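Local coordinates for putative ArsC family related protein (Bacteroides fragilis, PDB 3GKX) that is of unknown function but belongs to the ArsC family, whose thioredoxin-like fold it shares and whose best-known members reduce arsenate, at residues Leu55-Phe60 against Met80-Gln85. Numbering follows the deposited sequence.
Sequences LPVKKF and MTEEEQ
Val57 points its CB toward the helix that starts at Glu82, and its two methyls divide the work. CG2 meets the stem of Glu82, 3.6 Å from CG, while CG1 turns to Gln85, one helical turn further on, and lies 3.9 Å from its CB. The torsion explains the split: with CG1 anti to the backbone N (chi1 177°), CG2 falls beside that N, on the Glu82 side. The Glu82 side chain crosses the valine at about a right angle and stays extended beyond CG, so that this methylene makes the touch and the carboxylate lies further out. Gln85 crosses Val57 obliquely and brings its amide oxygen against it, with OE1 3.5 Å from Val57 CB; this is van der Waals packing against a hydrocarbon surface. The other end of that amide is used: NE2 donates to Leu77 O, which is consistent with the amide being turned this way round, OE1 toward Val57.

The contact joins the 3-10 turn 57-60, which follows helix 43-53, to the first turn of helix 82-89, in the helical part of the chain beside the four-stranded sheet. Ile50 and Ile86 also touch Val57, leaving the valine buried among helices. The start of helix 82-89 is fixed by a capping box: Glu84 N donates to Thr81 OG1 at 3.2 Å, and Thr81 N returns a bond of 3.0 Å to Glu84 OE1, reaching it from above the carboxylate plane. Within 55-60, Lys59 N bonds to Pro56 O (2.9 Å), closing the turn that presents Val57. Lys58 and Glu82 send their charged ends to the second subunit, where Lys58 NZ meets Glu82 of that subunit and Glu82 OE1 meets its Lys58, two intersubunit salt bridges.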
# COMPACT_ATOMS: atom_id res chain seq x y z
N LEU B 55 0.69 -0.83 -2.48
CA LEU B 55 -0.72 -0.85 -2.10
C LEU B 55 -1.17 -2.11 -1.37
O LEU B 55 -0.56 -3.15 -1.57
CB LEU B 55 -1.59 -0.74 -3.32
CG LEU B 55 -1.58 0.49 -4.20
CD1 LEU B 55 -2.41 0.13 -5.43
CD2 LEU B 55 -2.15 1.69 -3.42
N PRO B 56 -2.28 -2.01 -0.54
CA PRO B 56 -2.90 -3.19 0.02
C PRO B 56 -3.37 -4.18 -1.05
O PRO B 56 -3.74 -3.80 -2.17
CB PRO B 56 -4.11 -2.62 0.83
CG PRO B 56 -3.75 -1.20 1.11
CD PRO B 56 -2.97 -0.78 -0.11
N VAL B 57 -3.35 -5.45 -0.70
CA VAL B 57 -3.65 -6.45 -1.68
C VAL B 57 -5.09 -6.34 -2.11
O VAL B 57 -5.39 -6.64 -3.27
CB VAL B 57 -3.37 -7.85 -1.17
CG1 VAL B 57 -3.78 -8.90 -2.25
CG2 VAL B 57 -1.88 -7.96 -0.82
N LYS B 58 -5.97 -5.89 -1.21
CA LYS B 58 -7.38 -5.66 -1.61
C LYS B 58 -7.54 -4.65 -2.75
O LYS B 58 -8.50 -4.75 -3.51
CB LYS B 58 -8.28 -5.34 -0.42
CG LYS B 58 -7.80 -4.24 0.47
CD LYS B 58 -8.73 -4.11 1.65
CE LYS B 58 -8.33 -2.95 2.53
NZ LYS B 58 -6.91 -2.96 2.85
N LYS B 59 -6.59 -3.71 -2.90
CA LYS B 59 -6.64 -2.70 -3.97
C LYS B 59 -6.43 -3.29 -5.36
O LYS B 59 -6.61 -2.62 -6.37
CB LYS B 59 -5.62 -1.57 -3.76
CG LYS B 59 -5.83 -0.66 -2.53
CD LYS B 59 -7.20 -0.06 -2.52
CE LYS B 59 -7.16 1.43 -2.25
NZ LYS B 59 -8.52 1.99 -2.61
N PHE B 60 -6.02 -4.55 -5.41
CA PHE B 60 -5.85 -5.24 -6.69
C PHE B 60 -7.11 -5.97 -7.10
O PHE B 60 -7.09 -6.74 -8.06
CB PHE B 60 -4.69 -6.23 -6.61
CG PHE B 60 -3.35 -5.58 -6.82
CD1 PHE B 60 -2.62 -5.82 -8.00
CD2 PHE B 60 -2.82 -4.70 -5.86
CE1 PHE B 60 -1.36 -5.21 -8.20
CE2 PHE B 60 -1.59 -4.10 -6.06
CZ PHE B 60 -0.86 -4.36 -7.24
N MSE B 80 -9.49 -13.24 4.82
CA MSE B 80 -8.44 -13.86 4.03
C MSE B 80 -7.07 -13.26 4.28
O MSE B 80 -6.91 -12.03 4.44
CB MSE B 80 -8.75 -13.74 2.55
CG MSE B 80 -10.20 -14.10 2.23
SE MSE B 80 -10.32 -14.54 0.36
CE MSE B 80 -10.18 -12.80 -0.47
N THR B 81 -6.07 -14.13 4.29
CA THR B 81 -4.71 -13.70 4.46
C THR B 81 -4.23 -13.25 3.09
O THR B 81 -4.85 -13.57 2.07
CB THR B 81 -3.85 -14.88 4.98
OG1 THR B 81 -3.81 -15.90 3.97
CG2 THR B 81 -4.44 -15.47 6.29
N GLU B 82 -3.13 -12.51 3.08
CA GLU B 82 -2.47 -12.08 1.86
C GLU B 82 -2.20 -13.28 0.95
O GLU B 82 -2.54 -13.23 -0.22
CB GLU B 82 -1.16 -11.36 2.17
CG GLU B 82 -0.46 -10.80 0.95
CD GLU B 82 0.97 -10.32 1.24
OE1 GLU B 82 1.17 -9.49 2.14
OE2 GLU B 82 1.90 -10.81 0.56
N GLU B 83 -1.56 -14.33 1.49
CA GLU B 83 -1.37 -15.59 0.75
C GLU B 83 -2.68 -16.02 0.06
O GLU B 83 -2.69 -16.19 -1.16
CB GLU B 83 -0.86 -16.75 1.63
CG GLU B 83 0.61 -16.70 2.07
CD GLU B 83 1.64 -16.58 0.90
OE1 GLU B 83 1.49 -17.29 -0.13
OE2 GLU B 83 2.61 -15.79 1.05
N GLU B 84 -3.76 -16.14 0.82
CA GLU B 84 -5.06 -16.55 0.25
C GLU B 84 -5.62 -15.57 -0.80
O GLU B 84 -6.06 -16.00 -1.89
CB GLU B 84 -6.08 -16.84 1.33
CG GLU B 84 -5.62 -17.88 2.33
CD GLU B 84 -6.50 -17.96 3.55
OE1 GLU B 84 -7.16 -16.95 3.90
OE2 GLU B 84 -6.57 -19.06 4.17
N GLN B 85 -5.62 -14.28 -0.48
CA GLN B 85 -6.00 -13.23 -1.43
C GLN B 85 -5.19 -13.29 -2.75
O GLN B 85 -5.76 -13.17 -3.82
CB GLN B 85 -5.84 -11.85 -0.81
CG GLN B 85 -6.94 -11.47 0.18
CD GLN B 85 -6.53 -10.31 1.04
OE1 GLN B 85 -5.49 -9.71 0.82
NE2 GLN B 85 -7.34 -9.99 2.05